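Local coordinates for putative lipoprotein (Clostridium difficile, PDB 4EXR) that is of unknown function but carries two PepSY-family (YPEB) domains, forms a dimer and binds a sodium ion in the crystal, at residues 68-72 with 73-77; 113-116 with 117-120. One frame throughout, in Å; residues are numbered along the deposited sequence. Where two conformers were deposited one is given.

Contact 1: 68-72 with 73-77. With PO4 (phosphate ion), chain C.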
loop_
_atom_site.group_PDB
_atom_site.type_symbol
_atom_site.label_atom_id
_atom_site.label_comp_id
_atom_site.label_asym_id
_atom_site.label_seq_id
_atom_site.Cartn_x
_atom_site.Cartn_y
_atom_site.Cartn_z
ATOM N N GLY A 68 -0.027 4.612 -11.702
ATOM C CA GLY A 68 0.682 5.613 -12.471
ATOM C C GLY A 68 1.944 6.030 -11.754
ATOM O O GLY A 68 2.199 5.596 -10.630
ATOM N N VAL A 69 2.722 6.879 -12.405
ATOM C CA VAL A 69 3.987 7.337 -11.852
ATOM C C VAL A 69 4.214 8.798 -12.206
ATOM O O VAL A 69 3.691 9.301 -13.214
ATOM C CB VAL A 69 5.190 6.523 -12.411
ATOM C CG1 VAL A 69 5.062 5.033 -12.067
ATOM C CG2 VAL A 69 5.337 6.722 -13.932
ATOM N N ASP A 70 5.003 9.477 -11.381
ATOM C CA ASP A 70 5.575 10.749 -11.785
ATOM C C ASP A 70 7.098 10.625 -11.712
ATOM O O ASP A 70 7.634 9.522 -11.874
ATOM C CB ASP A 70 4.979 11.956 -11.029
ATOM C CG ASP A 70 5.161 11.896 -9.501
ATOM O OD1 ASP A 70 6.042 11.184 -8.982
ATOM O OD2 ASP A 70 4.414 12.609 -8.804
ATOM N N ASP A 71 7.803 11.728 -11.503
ATOM C CA ASP A 71 9.267 11.655 -11.477
ATOM C C ASP A 71 9.812 10.998 -10.205
ATOM O O ASP A 71 10.959 10.538 -10.182
ATOM C CB ASP A 71 9.881 13.050 -11.644
ATOM C CG ASP A 71 9.638 13.640 -13.026
ATOM O OD1 ASP A 71 9.341 12.875 -13.974
ATOM O OD2 ASP A 71 9.762 14.876 -13.167
ATOM N N ASN A 72 8.979 10.943 -9.164
ATOM C CA ASN A 72 9.414 10.576 -7.821
ATOM C C ASN A 72 8.710 9.378 -7.194
ATOM O O ASN A 72 9.322 8.630 -6.429
ATOM C CB ASN A 72 9.234 11.776 -6.891
ATOM C CG ASN A 72 10.089 12.960 -7.308
ATOM O OD1 ASN A 72 9.596 14.080 -7.446
ATOM N ND2 ASN A 72 11.370 12.711 -7.525
ATOM N N ASN A 73 7.423 9.217 -7.509
ATOM C CA ASN A 73 6.566 8.237 -6.853
ATOM C C ASN A 73 5.822 7.349 -7.832
ATOM O O ASN A 73 5.615 7.719 -8.992
ATOM C CB ASN A 73 5.492 8.939 -6.006
ATOM C CG ASN A 73 6.071 9.743 -4.866
ATOM O OD1 ASN A 73 6.977 9.292 -4.171
ATOM N ND2 ASN A 73 5.538 10.940 -4.658
ATOM N N GLU A 74 5.417 6.175 -7.355
ATOM C CA GLU A 74 4.361 5.413 -8.003
ATOM C C GLU A 74 3.094 5.546 -7.179
ATOM O O GLU A 74 3.145 5.676 -5.950
ATOM C CB GLU A 74 4.730 3.940 -8.169
ATOM C CG GLU A 74 5.280 3.273 -6.935
ATOM C CD GLU A 74 5.748 1.861 -7.229
ATOM O OE1 GLU A 74 5.138 1.215 -8.108
ATOM O OE2 GLU A 74 6.727 1.406 -6.598
ATOM N N TYR A 75 1.963 5.516 -7.869
ATOM C CA TYR A 75 0.669 5.734 -7.235
ATOM C C TYR A 75 -0.239 4.603 -7.667
ATOM O O TYR A 75 -0.207 4.180 -8.823
ATOM C CB TYR A 75 0.051 7.041 -7.715
ATOM C CG TYR A 75 0.887 8.254 -7.449
ATOM C CD1 TYR A 75 0.938 8.819 -6.180
ATOM C CD2 TYR A 75 1.631 8.850 -8.468
ATOM C CE1 TYR A 75 1.718 9.942 -5.929
ATOM C CE2 TYR A 75 2.393 9.972 -8.226
ATOM C CZ TYR A 75 2.433 10.513 -6.956
ATOM O OH TYR A 75 3.201 11.630 -6.716
ATOM N N LYS A 76 -1.044 4.103 -6.736
ATOM C CA LYS A 76 -1.979 3.042 -7.062
ATOM C C LYS A 76 -3.308 3.315 -6.394
ATOM O O LYS A 76 -3.380 3.584 -5.192
ATOM C CB LYS A 76 -1.449 1.671 -6.650
ATOM C CG LYS A 76 -2.436 0.545 -6.957
ATOM C CD LYS A 76 -1.843 -0.830 -6.724
ATOM C CE LYS A 76 -1.597 -1.087 -5.256
ATOM N NZ LYS A 76 -1.185 -2.501 -5.025
HETATM N N MSE A 77 -4.363 3.290 -7.198
HETATM C CA MSE A 77 -5.693 3.495 -6.648
HETATM C C MSE A 77 -6.570 2.314 -7.004
HETATM O O MSE A 77 -6.496 1.784 -8.114
HETATM C CB MSE A 77 -6.336 4.778 -7.175
HETATM C CG MSE A 77 -5.670 6.055 -6.696
HETATM SE SE MSE A 77 -6.738 7.611 -7.137
HETATM C CE MSE A 77 -8.227 7.332 -5.924
HETATM P P PO4 C . -0.883 -3.635 -1.526
HETATM O O1 PO4 C . -1.157 -4.999 -2.115
HETATM O O2 PO4 C . -1.660 -3.480 -0.240
HETATM O O3 PO4 C . 0.592 -3.479 -1.260
HETATM O O4 PO4 C . -1.337 -2.589 -2.497
HETATM O O HOH W 1 2.801 2.307 -10.457
#

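Contact 2: 113-116 with 117-120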
loop_
_atom_site.group_PDB
_atom_site.type_symbol
_atom_site.label_atom_id
_atom_site.label_comp_id
_atom_site.label_asym_id
_atom_site.label_seq_id
_atom_site.Cartn_x
_atom_site.Cartn_y
_atom_site.Cartn_z
ATOM N N ILE A 113 -8.988 5.125 -27.888
ATOM C CA ILE A 113 -8.962 3.674 -27.873
ATOM C C ILE A 113 -10.389 3.141 -27.862
ATOM O O ILE A 113 -11.339 3.862 -27.545
ATOM C CB ILE A 113 -8.192 3.112 -26.674
ATOM C CG1 ILE A 113 -8.846 3.535 -25.357
ATOM C CG2 ILE A 113 -6.705 3.538 -26.728
ATOM C CD1 ILE A 113 -8.203 2.875 -24.146
HETATM N N MSE A 114 -10.538 1.878 -28.220
HETATM C CA MSE A 114 -11.846 1.248 -28.163
HETATM C C MSE A 114 -12.215 0.967 -26.706
HETATM O O MSE A 114 -11.377 1.085 -25.812
HETATM C CB MSE A 114 -11.835 -0.046 -28.963
HETATM C CG MSE A 114 -11.036 -1.158 -28.316
HETATM SE SE MSE A 114 -11.126 -2.764 -29.426
HETATM C CE MSE A 114 -10.594 -1.924 -31.104
ATOM N N THR A 115 -13.472 0.596 -26.467
ATOM C CA THR A 115 -13.948 0.328 -25.116
ATOM C C THR A 115 -13.537 -1.070 -24.685
ATOM O O THR A 115 -13.219 -1.909 -25.520
ATOM C CB THR A 115 -15.486 0.423 -25.034
ATOM O OG1 THR A 115 -16.052 -0.596 -25.857
ATOM C CG2 THR A 115 -15.964 1.789 -25.510
ATOM N N PRO A 116 -13.528 -1.323 -23.369
ATOM C CA PRO A 116 -13.227 -2.671 -22.888
ATOM C C PRO A 116 -14.220 -3.703 -23.445
ATOM O O PRO A 116 -13.832 -4.833 -23.747
ATOM C CB PRO A 116 -13.394 -2.538 -21.371
ATOM C CG PRO A 116 -13.086 -1.106 -21.082
ATOM C CD PRO A 116 -13.552 -0.329 -22.279
ATOM N N GLN A 117 -15.481 -3.303 -23.576
ATOM C CA GLN A 117 -16.512 -4.163 -24.155
ATOM C C GLN A 117 -16.131 -4.590 -25.574
ATOM O O GLN A 117 -16.160 -5.777 -25.914
ATOM C CB GLN A 117 -17.843 -3.410 -24.164
ATOM C CG GLN A 117 -18.933 -4.069 -24.971
ATOM C CD GLN A 117 -19.859 -4.896 -24.111
ATOM O OE1 GLN A 117 -19.418 -5.590 -23.191
ATOM N NE2 GLN A 117 -21.157 -4.818 -24.396
ATOM N N GLN A 118 -15.744 -3.623 -26.400
ATOM C CA GLN A 118 -15.286 -3.930 -27.749
ATOM C C GLN A 118 -14.072 -4.859 -27.775
ATOM O O GLN A 118 -14.001 -5.768 -28.597
ATOM C CB GLN A 118 -15.009 -2.640 -28.532
ATOM C CG GLN A 118 -16.286 -1.888 -28.914
ATOM C CD GLN A 118 -16.018 -0.469 -29.389
ATOM O OE1 GLN A 118 -15.048 0.166 -28.976
ATOM N NE2 GLN A 118 -16.886 0.037 -30.260
ATOM N N ALA A 119 -13.112 -4.641 -26.881
ATOM C CA ALA A 119 -11.942 -5.515 -26.834
ATOM C C ALA A 119 -12.301 -6.942 -26.409
ATOM O O ALA A 119 -11.788 -7.910 -26.976
ATOM C CB ALA A 119 -10.865 -4.935 -25.909
HETATM N N MSE A 120 -13.163 -7.064 -25.402
HETATM C CA MSE A 120 -13.603 -8.372 -24.916
HETATM C C MSE A 120 -14.349 -9.173 -25.995
HETATM O O MSE A 120 -14.167 -10.390 -26.120
HETATM C CB MSE A 120 -14.498 -8.221 -23.686
HETATM C CG MSE A 120 -13.787 -7.735 -22.424
HETATM SE SE MSE A 120 -14.992 -7.750 -20.855
HETATM C CE MSE A 120 -15.745 -5.956 -20.931
#

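Contact 1: 68-72 with 73-77
Gly68 and Tyr75 face each other near the closed end of a beta hairpin, a local contact in which strand 61-69 turns back into strand 73-80 of the large antiparallel sheet. An Asx turn at Asp70 helps to hold the bend, and the case illustrates how one carboxylate can organise both the loop and the strand that leaves it. Gly68 and Tyr75 form a hydrogen-bonded antiparallel pair, Gly68 N giving to Tyr75 O at 2.9 Å and Tyr75 N returning a bond of 2.8 Å to Gly68 O. Next comes the non-hydrogen-bonded pair Val69 and Glu74, whose side chains share the other face of the sheet and meet loosely through Val69 CG1 and Glu74 CB. Beyond it, Asp70 N reaches Asn73 O at 3.0 Å.

The Asp70 side chain reaches back to the backbone of Asn72 and Asn73. Its CG, set between the backbone N and the carbonyl carbon (chi1 59°), turns the carboxylate toward the departing strand, where OD1 meets the backbone of the turn and OD2 meets Tyr75 OH. Asp70 OD1 takes two backbone donors: Asn73 N approaches nearly end-on at 2.8 Å, while Asn72 N, 3.0 Å away, comes from above the carboxylate plane and closes the Asx turn. Two N-H groups of the bend are thus satisfied by one oxygen, which probably favours the charged form of the acid.

Around this corner, the Tyr75 ring stacks with Tyr45 and touches Phe41 of helix 34-44, and Asp71 forms a salt bridge with Arg104. Carboxylate and phenol ring stand almost perpendicular, 87° apart, and Tyr75 OH donates to Asp70 OD2 at 2.6 Å, the acceptor lying at the ring edge and the hydroxyl meeting OD2 from above the carboxylate plane.

Contact 2: 113-116 with 117-120
A capping box opens helix 116-126, with Thr115 at the N-cap and Gln118 three residues on, each side chain binding the other's backbone N-H. Thr115 OG1 accepts from Gln118 N at 3.1 Å over a nearly straight path (167° at the hydrogen). In return, Gln118 OE1 accepts from Thr115 N at 3.0 Å, the donor tilted 23° from the amide's carbonyl plane. The threonine hydroxyl sits between the backbone N and the carbonyl carbon (chi1 64°), a setting that turns OG1 toward the first turn of the helix. Gln118 runs an extended chain back past the hydroxyl, bringing OE1 to 3.2 Å from Met114 CB.

The pattern is a standard answer to the N-H groups that a first helical turn leaves without backbone carbonyls; here it starts the helix of the second PepSY domain. Pro116, which has no N-H to satisfy, follows the cap directly. Regular helical bonding takes over at once: Ala119 N binds Thr115 O at 3.1 Å, and Met120 N binds Pro116 O at 2.9 Å.

Apolar contacts accompany the cap. The SE of selenomethionine Met114 lies 4.1 Å from Ala119 CB. Pro116 packs on Trp134 and Tyr145 of the sheet, and Met120, also selenomethionine, brings CE to 4.2 Å from Pro116 CB.

How the contacts relate
The two contacts come in series along the chain, contact 1 closing well before contact 2 opens, and they belong to the first and second PepSY domains respectively. They lie on opposite sides of the chain's centre, with their own centres 25 Å apart and nearest atoms about 15 Å apart. Contact 1 belongs to the sheet itself, at the turn between strands 61-69 and 73-80; contact 2 begins helix 116-126, which packs on strands 130-139 and 142-151. Since all these strands belong to one antiparallel sheet, the two contacts lie at different halves of one continuous eight-stranded framework. Helix 34-44 borders both, touching Tyr75 and Met77 in one and Ile113 and Pro116 in the other.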